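Local atomic coordinates of UPF0255 protein frsA (Vibrio vulnificus, PDB entry 4I4C), a protein that is assigned to the alpha/beta-hydrolase clan and probably hydrolyses carboxylic esters to an alcohol and a carboxylate. Residues E108-A113 with L130-A135; G178-H183 with S245-A250; L324-S327 with S333-G336. All blocks are in the same frame, centred on the assembly; numbering follows the deposited sequence.

Interaction 1. Residues E108-A113 with L130-A135; sequences EHQKRA and LCYSIA
Cys131 is the first residue of 130-135 to meet 108-113. Its SG lies 3.8 Å from CD2 of His109 and 4.8 Å from the centroid of that imidazole. The direction to the sulfur is 74° off the ring normal, which makes this a sulfur-aromatic contact at the ring edge, not over a face. The CA atoms of Cys131 and His109, 8.7 Å apart, are the nearest across the pair. NE2, the ring atom next to CD2, is in a weak hydrogen bond with Glu66 OE1.

Tyr132 follows and carries the polar part of the contact. Its CG lies anti to the carbonyl carbon, and although its CB does not point at helix 98-114, the ring reaches back so that Tyr132 OH donates to OE1 of Gln110 over 2.7 Å. The C=O...donor angle of 161° brings the hydroxyl in almost head-on to the carbonyl, while OE1 sits in the plane of the phenol ring at its edge. Amide and ring planes are 56° apart. The Tyr132 side chain also packs on Leu152, Ala153 and Ala156 of helix 144-163.

Helices 98-114 and 121-136, neighbours in sequence, are thus joined here by one short hydrogen bond and one sulfur-edge contact. The chemistry implies a directional tie: a buried tyrosine has its hydroxyl proton satisfied by a partly exposed glutamine.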
ATOM      1  N   GLU A 108     -14.260  -4.180  17.907  1.00 26.47           N
ATOM      2  CA  GLU A 108     -13.940  -5.043  19.036  1.00 27.50           C
ATOM      3  C   GLU A 108     -12.579  -4.679  19.623  1.00 29.21           C
ATOM      4  O   GLU A 108     -12.375  -4.699  20.851  1.00 24.29           O
ATOM      5  CB  GLU A 108     -13.941  -6.515  18.599  1.00 25.91           C
ATOM      6  CG  GLU A 108     -13.808  -7.502  19.743  1.00 28.72           C
ATOM      7  CD  GLU A 108     -15.067  -7.581  20.613  1.00 33.67           C
ATOM      8  OE1 GLU A 108     -16.109  -6.979  20.253  1.00 31.46           O
ATOM      9  OE2 GLU A 108     -15.002  -8.243  21.667  1.00 44.53           O
ATOM     10  N   HIS A 109     -11.636  -4.369  18.739  1.00 23.89           N
ATOM     11  CA  HIS A 109     -10.364  -3.811  19.172  1.00 21.03           C
ATOM     12  C   HIS A 109     -10.580  -2.444  19.812  1.00 23.92           C
ATOM     13  O   HIS A 109     -10.005  -2.148  20.854  1.00 25.84           O
ATOM     14  CB  HIS A 109      -9.387  -3.690  18.003  1.00 19.70           C
ATOM     15  CG  HIS A 109      -8.772  -4.991  17.609  1.00 28.96           C
ATOM     16  ND1 HIS A 109      -7.982  -5.721  18.465  1.00 25.38           N
ATOM     17  CD2 HIS A 109      -8.842  -5.702  16.460  1.00 32.77           C
ATOM     18  CE1 HIS A 109      -7.582  -6.825  17.858  1.00 30.81           C
ATOM     19  NE2 HIS A 109      -8.095  -6.840  16.641  1.00 30.11           N
ATOM     20  N   GLN A 110     -11.403  -1.611  19.182  1.00 21.79           N
ATOM     21  CA  GLN A 110     -11.636  -0.269  19.706  1.00 31.33           C
ATOM     22  C   GLN A 110     -12.368  -0.322  21.060  1.00 44.63           C
ATOM     23  O   GLN A 110     -12.232   0.601  21.864  1.00 50.32           O
ATOM     24  CB  GLN A 110     -12.381   0.598  18.682  1.00 36.19           C
ATOM     25  CG  GLN A 110     -12.264   2.096  18.926  1.00 43.44           C
ATOM     26  CD  GLN A 110     -12.522   2.922  17.676  1.00 45.41           C
ATOM     27  OE1 GLN A 110     -13.014   2.418  16.664  1.00 39.07           O
ATOM     28  NE2 GLN A 110     -12.187   4.204  17.741  1.00 51.66           N
ATOM     29  N   LYS A 111     -13.126  -1.403  21.304  1.00 42.59           N
ATOM     30  CA  LYS A 111     -13.735  -1.672  22.620  1.00 37.91           C
ATOM     31  C   LYS A 111     -12.701  -2.099  23.663  1.00 33.35           C
ATOM     32  O   LYS A 111     -12.649  -1.538  24.754  1.00 35.06           O
ATOM     33  CB  LYS A 111     -14.826  -2.751  22.539  1.00 42.90           C
ATOM     34  CG  LYS A 111     -16.222  -2.226  22.219  1.00 52.52           C
ATOM     35  CD  LYS A 111     -17.320  -3.202  22.678  1.00 52.86           C
ATOM     36  CE  LYS A 111     -18.320  -3.513  21.562  1.00 52.41           C
ATOM     37  NZ  LYS A 111     -18.925  -2.286  20.975  1.00 52.59           N
ATOM     38  N   ARG A 112     -11.889  -3.102  23.338  1.00 26.84           N
ATOM     39  CA  ARG A 112     -10.824  -3.522  24.248  1.00 46.62           C
ATOM     40  C   ARG A 112      -9.869  -2.364  24.571  1.00 50.10           C
ATOM     41  O   ARG A 112      -9.276  -2.326  25.652  1.00 48.75           O
ATOM     42  CB  ARG A 112     -10.030  -4.698  23.672  1.00 45.59           C
ATOM     43  CG  ARG A 112     -10.824  -5.975  23.462  1.00 43.05           C
ATOM     44  CD  ARG A 112      -9.895  -7.149  23.187  1.00 44.58           C
ATOM     45  NE  ARG A 112     -10.620  -8.399  22.975  1.00 49.19           N
ATOM     46  CZ  ARG A 112     -11.005  -8.846  21.783  1.00 51.47           C
ATOM     47  NH1 ARG A 112     -10.736  -8.139  20.693  1.00 54.27           N
ATOM     48  NH2 ARG A 112     -11.658  -9.999  21.680  1.00 51.39           N
ATOM     49  N   ALA A 113      -9.731  -1.426  23.633  1.00 46.49           N
ATOM     50  CA  ALA A 113      -8.837  -0.279  23.805  1.00 43.90           C
ATOM     51  C   ALA A 113      -9.234   0.616  24.989  1.00 46.26           C
ATOM     52  O   ALA A 113      -8.374   1.160  25.686  1.00 46.12           O
ATOM     53  CB  ALA A 113      -8.766   0.546  22.513  1.00 36.02           C
ATOM     54  N   LEU A 130      -6.093  -1.012  11.367  1.00 16.15           N
ATOM     55  CA  LEU A 130      -5.762  -1.974  10.323  1.00 18.41           C
ATOM     56  C   LEU A 130      -7.000  -2.746   9.890  1.00 16.17           C
ATOM     57  O   LEU A 130      -7.201  -2.994   8.689  1.00 15.36           O
ATOM     58  CB  LEU A 130      -4.705  -2.947  10.825  1.00 17.80           C
ATOM     59  CG  LEU A 130      -4.189  -3.903   9.760  1.00 15.38           C
ATOM     60  CD1 LEU A 130      -3.632  -3.115   8.590  1.00 26.67           C
ATOM     61  CD2 LEU A 130      -3.132  -4.789  10.379  1.00 15.18           C
ATOM     62  N   CYS A 131      -7.830  -3.127  10.862  1.00 20.22           N
ATOM     63  CA  CYS A 131      -9.055  -3.856  10.534  1.00 16.10           C
ATOM     64  C   CYS A 131      -9.980  -3.008   9.674  1.00 17.08           C
ATOM     65  O   CYS A 131     -10.568  -3.510   8.727  1.00 14.71           O
ATOM     66  CB  CYS A 131      -9.776  -4.342  11.786  1.00 18.53           C
ATOM     67  SG  CYS A 131      -8.856  -5.604  12.650  1.00 22.94           S
ATOM     68  N   TYR A 132     -10.091  -1.725  10.014  1.00 17.73           N
ATOM     69  CA  TYR A 132     -10.886  -0.782   9.245  1.00 15.37           C
ATOM     70  C   TYR A 132     -10.348  -0.573   7.821  1.00 16.54           C
ATOM     71  O   TYR A 132     -11.128  -0.428   6.877  1.00 17.44           O
ATOM     72  CB  TYR A 132     -10.939   0.578   9.955  1.00 15.35           C
ATOM     73  CG  TYR A 132     -11.697   0.584  11.253  1.00 18.95           C
ATOM     74  CD1 TYR A 132     -12.876  -0.150  11.400  1.00 16.62           C
ATOM     75  CD2 TYR A 132     -11.232   1.304  12.342  1.00 20.95           C
ATOM     76  CE1 TYR A 132     -13.569  -0.157  12.587  1.00 28.61           C
ATOM     77  CE2 TYR A 132     -11.925   1.299  13.548  1.00 27.58           C
ATOM     78  CZ  TYR A 132     -13.096   0.569  13.659  1.00 26.30           C
ATOM     79  OH  TYR A 132     -13.804   0.557  14.845  1.00 24.74           O
ATOM     80  N   SER A 133      -9.024  -0.508   7.687  1.00 18.41           N
ATOM     81  CA  SER A 133      -8.372  -0.403   6.380  1.00 13.69           C
ATOM     82  C   SER A 133      -8.691  -1.619   5.511  1.00 13.81           C
ATOM     83  O   SER A 133      -9.095  -1.489   4.352  1.00 13.84           O
ATOM     84  CB  SER A 133      -6.854  -0.230   6.531  1.00 12.55           C
ATOM     85  OG  SER A 133      -6.214  -0.251   5.262  1.00 22.12           O
ATOM     86  N   ILE A 134      -8.512  -2.804   6.073  1.00 18.60           N
ATOM     87  CA  ILE A 134      -8.900  -4.037   5.381  1.00 18.06           C
ATOM     88  C   ILE A 134     -10.398  -4.063   5.017  1.00 17.99           C
ATOM     89  O   ILE A 134     -10.780  -4.509   3.928  1.00 11.62           O
ATOM     90  CB  ILE A 134      -8.540  -5.265   6.235  1.00 18.21           C
ATOM     91  CG1 ILE A 134      -7.012  -5.370   6.354  1.00 18.47           C
ATOM     92  CG2 ILE A 134      -9.150  -6.521   5.644  1.00 11.62           C
ATOM     93  CD1 ILE A 134      -6.521  -6.231   7.495  1.00 13.39           C
ATOM     94  N   ALA A 135     -11.245  -3.583   5.930  1.00 17.55           N
ATOM     95  CA  ALA A 135     -12.679  -3.442   5.643  1.00 18.86           C
ATOM     96  C   ALA A 135     -12.930  -2.664   4.345  1.00 14.22           C
ATOM     97  O   ALA A 135     -13.840  -2.983   3.579  1.00 14.52           O
ATOM     98  CB  ALA A 135     -13.407  -2.772   6.819  1.00 15.29           C
TER

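Interaction 2. Residues G178-H183 with S245-A250; sequences GKITAH and SRLHQA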
ATOM      1  N   GLY A 178      -3.484  22.061  -3.296  1.00 42.20           N
ATOM      2  CA  GLY A 178      -3.945  21.176  -2.249  1.00 39.56           C
ATOM      3  C   GLY A 178      -2.824  21.023  -1.244  1.00 38.79           C
ATOM      4  O   GLY A 178      -1.798  21.704  -1.348  1.00 40.99           O
ATOM      5  N   LYS A 179      -3.014  20.143  -0.271  1.00 31.09           N
ATOM      6  CA  LYS A 179      -1.936  19.775   0.646  1.00 32.55           C
ATOM      7  C   LYS A 179      -1.688  18.276   0.589  1.00 33.56           C
ATOM      8  O   LYS A 179      -2.621  17.476   0.450  1.00 36.08           O
ATOM      9  CB  LYS A 179      -2.258  20.169   2.086  1.00 35.20           C
ATOM     10  CG  LYS A 179      -2.494  21.653   2.297  1.00 47.26           C
ATOM     11  CD  LYS A 179      -2.941  21.925   3.721  1.00 49.67           C
ATOM     12  CE  LYS A 179      -3.584  23.296   3.856  1.00 49.80           C
ATOM     13  NZ  LYS A 179      -2.611  24.385   3.610  1.00 43.36           N
ATOM     14  N   ILE A 180      -0.421  17.903   0.686  1.00 25.71           N
ATOM     15  CA  ILE A 180      -0.035  16.508   0.843  1.00 24.81           C
ATOM     16  C   ILE A 180      -0.101  16.176   2.325  1.00 24.72           C
ATOM     17  O   ILE A 180       0.503  16.873   3.132  1.00 25.75           O
ATOM     18  CB  ILE A 180       1.401  16.294   0.359  1.00 26.86           C
ATOM     19  CG1 ILE A 180       1.464  16.429  -1.166  1.00 24.63           C
ATOM     20  CG2 ILE A 180       1.926  14.944   0.835  1.00 18.62           C
ATOM     21  CD1 ILE A 180       2.899  16.478  -1.713  1.00 25.09           C
ATOM     22  N   THR A 181      -0.857  15.142   2.688  1.00 25.45           N
ATOM     23  CA  THR A 181      -0.933  14.712   4.084  1.00 24.75           C
ATOM     24  C   THR A 181       0.015  13.550   4.353  1.00 23.96           C
ATOM     25  O   THR A 181      -0.100  12.487   3.735  1.00 22.94           O
ATOM     26  CB  THR A 181      -2.339  14.260   4.479  1.00 23.25           C
ATOM     27  OG1 THR A 181      -3.272  15.325   4.256  1.00 24.76           O
ATOM     28  CG2 THR A 181      -2.365  13.872   5.951  1.00 23.57           C
ATOM     29  N   ALA A 182       0.936  13.746   5.289  1.00 22.92           N
ATOM     30  CA  ALA A 182       1.910  12.709   5.614  1.00 28.23           C
ATOM     31  C   ALA A 182       1.988  12.468   7.122  1.00 29.26           C
ATOM     32  O   ALA A 182       1.675  13.350   7.920  1.00 28.58           O
ATOM     33  CB  ALA A 182       3.295  13.077   5.035  1.00 23.80           C
ATOM     34  N   HIS A 183       2.405  11.272   7.518  1.00 26.60           N
ATOM     35  CA  HIS A 183       2.525  10.970   8.940  1.00 26.00           C
ATOM     36  C   HIS A 183       3.979  10.716   9.343  1.00 25.34           C
ATOM     37  O   HIS A 183       4.600   9.761   8.891  1.00 23.46           O
ATOM     38  CB  HIS A 183       1.653   9.772   9.324  1.00 30.07           C
ATOM     39  CG  HIS A 183       0.183  10.043   9.254  1.00 35.23           C
ATOM     40  ND1 HIS A 183      -0.510  10.114   8.064  1.00 32.91           N
ATOM     41  CD2 HIS A 183      -0.731  10.266  10.232  1.00 42.90           C
ATOM     42  CE1 HIS A 183      -1.784  10.361   8.310  1.00 39.56           C
ATOM     43  NE2 HIS A 183      -1.943  10.458   9.621  1.00 37.41           N
ATOM     44  N   SER A 245       6.119  10.429  -8.949  1.00 26.52           N
ATOM     45  CA  SER A 245       6.994  10.580  -7.788  1.00 27.36           C
ATOM     46  C   SER A 245       6.845  11.998  -7.235  1.00 28.97           C
ATOM     47  O   SER A 245       7.411  12.343  -6.195  1.00 24.43           O
ATOM     48  CB  SER A 245       8.455  10.300  -8.168  1.00 26.72           C
ATOM     49  OG  SER A 245       8.868  11.094  -9.270  1.00 28.54           O
ATOM     50  N   ARG A 246       6.060  12.786  -7.970  1.00 24.14           N
ATOM     51  CA  ARG A 246       5.706  14.183  -7.708  1.00 22.75           C
ATOM     52  C   ARG A 246       5.579  14.572  -6.232  1.00 20.31           C
ATOM     53  O   ARG A 246       6.189  15.537  -5.775  1.00 22.52           O
ATOM     54  CB  ARG A 246       4.343  14.431  -8.369  1.00 38.61           C
ATOM     55  CG  ARG A 246       4.122  15.784  -8.971  1.00 47.79           C
ATOM     56  CD  ARG A 246       3.104  15.687 -10.111  1.00 49.56           C
ATOM     57  NE  ARG A 246       1.703  15.780  -9.687  1.00 44.51           N
ATOM     58  CZ  ARG A 246       0.860  14.753  -9.608  1.00 38.83           C
ATOM     59  NH1 ARG A 246       1.272  13.525  -9.907  1.00 44.35           N
ATOM     60  NH2 ARG A 246      -0.403  14.956  -9.231  1.00 29.23           N
ATOM     61  N   LEU A 247       4.737  13.842  -5.505  1.00 20.54           N
ATOM     62  CA  LEU A 247       4.395  14.209  -4.141  1.00 21.29           C
ATOM     63  C   LEU A 247       5.548  13.900  -3.195  1.00 24.51           C
ATOM     64  O   LEU A 247       5.813  14.645  -2.251  1.00 19.00           O
ATOM     65  CB  LEU A 247       3.110  13.485  -3.701  1.00 23.92           C
ATOM     66  CG  LEU A 247       1.860  13.587  -4.582  1.00 18.74           C
ATOM     67  CD1 LEU A 247       0.654  12.874  -3.924  1.00 17.19           C
ATOM     68  CD2 LEU A 247       1.503  15.025  -4.890  1.00 20.34           C
ATOM     69  N   HIS A 248       6.250  12.804  -3.461  1.00 26.63           N
ATOM     70  CA  HIS A 248       7.419  12.449  -2.659  1.00 25.65           C
ATOM     71  C   HIS A 248       8.565  13.458  -2.775  1.00 24.03           C
ATOM     72  O   HIS A 248       9.297  13.708  -1.804  1.00 21.12           O
ATOM     73  CB  HIS A 248       7.889  11.046  -3.023  1.00 28.11           C
ATOM     74  CG  HIS A 248       6.867   9.991  -2.745  1.00 23.26           C
ATOM     75  ND1 HIS A 248       5.927   9.607  -3.674  1.00 26.24           N
ATOM     76  CD2 HIS A 248       6.618   9.266  -1.630  1.00 26.94           C
ATOM     77  CE1 HIS A 248       5.151   8.675  -3.147  1.00 33.07           C
ATOM     78  NE2 HIS A 248       5.552   8.446  -1.910  1.00 28.99           N
ATOM     79  N   GLN A 249       8.714  14.038  -3.964  1.00 21.90           N
ATOM     80  CA  GLN A 249       9.757  15.025  -4.202  1.00 23.38           C
ATOM     81  C   GLN A 249       9.462  16.262  -3.373  1.00 23.11           C
ATOM     82  O   GLN A 249      10.365  16.860  -2.775  1.00 23.56           O
ATOM     83  CB  GLN A 249       9.814  15.382  -5.681  1.00 31.11           C
ATOM     84  CG  GLN A 249      10.802  16.472  -6.001  1.00 38.17           C
ATOM     85  CD  GLN A 249      11.482  16.230  -7.314  1.00 47.39           C
ATOM     86  OE1 GLN A 249      10.826  15.943  -8.320  1.00 50.46           O
ATOM     87  NE2 GLN A 249      12.809  16.319  -7.316  1.00 45.34           N
ATOM     88  N   ALA A 250       8.186  16.624  -3.331  1.00 21.04           N
ATOM     89  CA  ALA A 250       7.734  17.779  -2.564  1.00 22.41           C
ATOM     90  C   ALA A 250       7.877  17.507  -1.077  1.00 21.21           C
ATOM     91  O   ALA A 250       8.241  18.398  -0.315  1.00 23.01           O
ATOM     92  CB  ALA A 250       6.281  18.143  -2.912  1.00 23.80           C
TER
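Ile180 supplies the strand's whole side of this contact, chiefly through its terminal methyl CD1. Ile180 CD1 lies 3.6 Å from Leu247 CB. The same Ile180 CD1 is 4.0 Å from Ala250 CB. It also reaches the backbone, with Ile180 CD1 3.5 Å from Leu247 O. One step back along the branch, CG1 of Ile180 is 4.0 Å from CD2 of Leu247, so the leucine is touched at both its root and one of its methyls. With chi1 at -70°, CG1 stands anti to the carbonyl carbon and its extended continuation (chi2 170°) carries CD1 across to the helix.

No hydrogen bond links the two segments; the evidence is for apolar packing of helix 246-254 against strand 178-186, next to the outermost strand 167-175 of the mixed central sheet of this alpha/beta-hydrolase-clan protein.

Further out, backbone hydrogen bonding of Ile180 with Ile173 ties its strand to antiparallel strand 167-175, whose Phe175 also touches Leu247. The helix has polar ties of its own: Arg246 forms a salt bridge through NE with Glu176, and His248 NE2 is hydrogen-bonded to Ser199 OG.

Interaction 3. Residues L324-S327 with S333-G336; sequences LGKS and SLSG
Lys326 and Leu324 both approach Leu334, the first with its ammonium end and the second with a methyl. The leucine of helix 331-337 can be followed outward from its backbone. Leu334 CA is 4.0 Å from NZ of Lys326, so the lysine end arrives close to the root of the side chain. CB makes no close approach to 324-327 and serves to direct the chain: CG stands anti to the backbone N (chi1 -179°), which brings the end of the side chain nearer to the loop than the initial bond would suggest. At CG the chain forks. The CD1 branch makes the contacts: Leu334 CD1 lies 3.5 Å from Leu324 CD1. Leu334 CD1 is also 4.2 Å from Lys326 NZ. The methyl-methyl distance is tighter than usual van der Waals separation; the two CD1 methyls meet at their tips, while the side chains run obliquely to each other.

Lys326 reaches across with its chain extended beyond CG. Lys326 NZ is 4.4 Å from OG of Ser333, too far for a hydrogen bond; the polar partner is Gln337, whose OE1 bonds NZ at the last residue of the same helix. The lysine therefore passes near Leu334 on its way to an amide. Leu324, beyond its contact with Leu334, also touches Leu240 and Trp341.

The chain runs from helix 314-323 through short strand 328-329 into helix 331-337, and the leucine pair joins the residue just past the first helix to the second. The loop's course depends on Gly325, the first residue to leave helical geometry after helix 314-323. Its positive phi (62°), a conformation that favours glycine, accompanies two hydrogen bonds back into the last turn, the signature of a Schellman motif closing that helix.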
ATOM      1  N   LEU A 324      -7.279   5.770 -11.737  1.00 26.98           N
ATOM      2  CA  LEU A 324      -7.180   6.568 -12.958  1.00 27.81           C
ATOM      3  C   LEU A 324      -8.402   7.451 -13.194  1.00 23.63           C
ATOM      4  O   LEU A 324      -8.474   8.171 -14.190  1.00 28.47           O
ATOM      5  CB  LEU A 324      -6.912   5.670 -14.164  1.00 21.94           C
ATOM      6  CG  LEU A 324      -5.543   5.009 -14.097  1.00 26.59           C
ATOM      7  CD1 LEU A 324      -5.347   4.035 -15.243  1.00 28.42           C
ATOM      8  CD2 LEU A 324      -4.459   6.073 -14.102  1.00 34.83           C
ATOM      9  N   GLY A 325      -9.354   7.385 -12.269  1.00 27.28           N
ATOM     10  CA  GLY A 325     -10.578   8.162 -12.347  1.00 22.72           C
ATOM     11  C   GLY A 325     -11.443   7.864 -13.553  1.00 31.22           C
ATOM     12  O   GLY A 325     -12.143   8.744 -14.061  1.00 28.30           O
ATOM     13  N   LYS A 326     -11.408   6.620 -14.016  1.00 31.15           N
ATOM     14  CA  LYS A 326     -12.221   6.244 -15.165  1.00 37.70           C
ATOM     15  C   LYS A 326     -13.686   6.075 -14.762  1.00 36.94           C
ATOM     16  O   LYS A 326     -13.999   5.523 -13.706  1.00 39.48           O
ATOM     17  CB  LYS A 326     -11.664   4.988 -15.845  1.00 37.55           C
ATOM     18  CG  LYS A 326     -10.214   5.139 -16.275  1.00 34.92           C
ATOM     19  CD  LYS A 326      -9.880   4.298 -17.476  1.00 41.25           C
ATOM     20  CE  LYS A 326      -8.714   4.911 -18.251  1.00 47.44           C
ATOM     21  NZ  LYS A 326      -8.398   4.149 -19.500  1.00 48.34           N
ATOM     22  N   SER A 327     -14.575   6.595 -15.597  1.00 33.91           N
ATOM     23  CA  SER A 327     -16.009   6.510 -15.361  1.00 31.15           C
ATOM     24  C   SER A 327     -16.504   5.154 -15.826  1.00 32.35           C
ATOM     25  O   SER A 327     -17.278   4.489 -15.146  1.00 26.08           O
ATOM     26  CB  SER A 327     -16.741   7.613 -16.129  1.00 35.55           C
ATOM     27  OG  SER A 327     -16.310   8.902 -15.718  1.00 48.85           O
ATOM     28  N   SER A 333      -8.092  -0.602 -23.847  1.00 27.73           N
ATOM     29  CA  SER A 333      -7.512   0.728 -23.790  1.00 29.25           C
ATOM     30  C   SER A 333      -6.717   0.929 -22.497  1.00 25.45           C
ATOM     31  O   SER A 333      -5.586   1.391 -22.536  1.00 27.89           O
ATOM     32  CB  SER A 333      -8.592   1.787 -23.931  1.00 26.75           C
ATOM     33  OG  SER A 333      -8.037   3.069 -23.750  1.00 33.09           O
ATOM     34  N   LEU A 334      -7.312   0.577 -21.359  1.00 25.35           N
ATOM     35  CA  LEU A 334      -6.602   0.611 -20.078  1.00 24.26           C
ATOM     36  C   LEU A 334      -5.247  -0.123 -20.093  1.00 27.42           C
ATOM     37  O   LEU A 334      -4.253   0.375 -19.558  1.00 25.13           O
ATOM     38  CB  LEU A 334      -7.486   0.042 -18.971  1.00 23.56           C
ATOM     39  CG  LEU A 334      -6.936  -0.000 -17.544  1.00 28.17           C
ATOM     40  CD1 LEU A 334      -6.386   1.353 -17.180  1.00 26.75           C
ATOM     41  CD2 LEU A 334      -8.040  -0.418 -16.552  1.00 25.74           C
ATOM     42  N   SER A 335      -5.217  -1.301 -20.704  1.00 21.79           N
ATOM     43  CA  SER A 335      -4.011  -2.115 -20.763  1.00 29.74           C
ATOM     44  C   SER A 335      -2.914  -1.450 -21.589  1.00 24.26           C
ATOM     45  O   SER A 335      -1.738  -1.550 -21.248  1.00 30.28           O
ATOM     46  CB  SER A 335      -4.318  -3.483 -21.367  1.00 28.45           C
ATOM     47  OG  SER A 335      -4.773  -3.341 -22.704  1.00 29.20           O
ATOM     48  N   GLY A 336      -3.301  -0.804 -22.684  1.00 26.12           N
ATOM     49  CA  GLY A 336      -2.347  -0.105 -23.527  1.00 32.65           C
ATOM     50  C   GLY A 336      -1.798   1.132 -22.842  1.00 32.98           C
ATOM     51  O   GLY A 336      -0.633   1.494 -23.011  1.00 31.53           O
TER

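The three contacts follow one another along the chain and do not touch. Interaction 2 lies between the others in sequence and is the deepest, its centre about 15 Å from that of the chain, against about 18 Å for interaction 1 and 20 Å for interaction 3. Centre to centre, interactions 1 and 3 are farthest apart at about 33 Å, and interactions 2 and 3 the nearest at about 24 Å, with nearest atoms about 10 Å apart. Interaction 1 joins two helices, interaction 2 a helix to the central sheet, and interaction 3 a loop to a helix. None contains a ligand-pocket residue, but the Leu324 side chain is about 10 Å from the bound hexanoic acid.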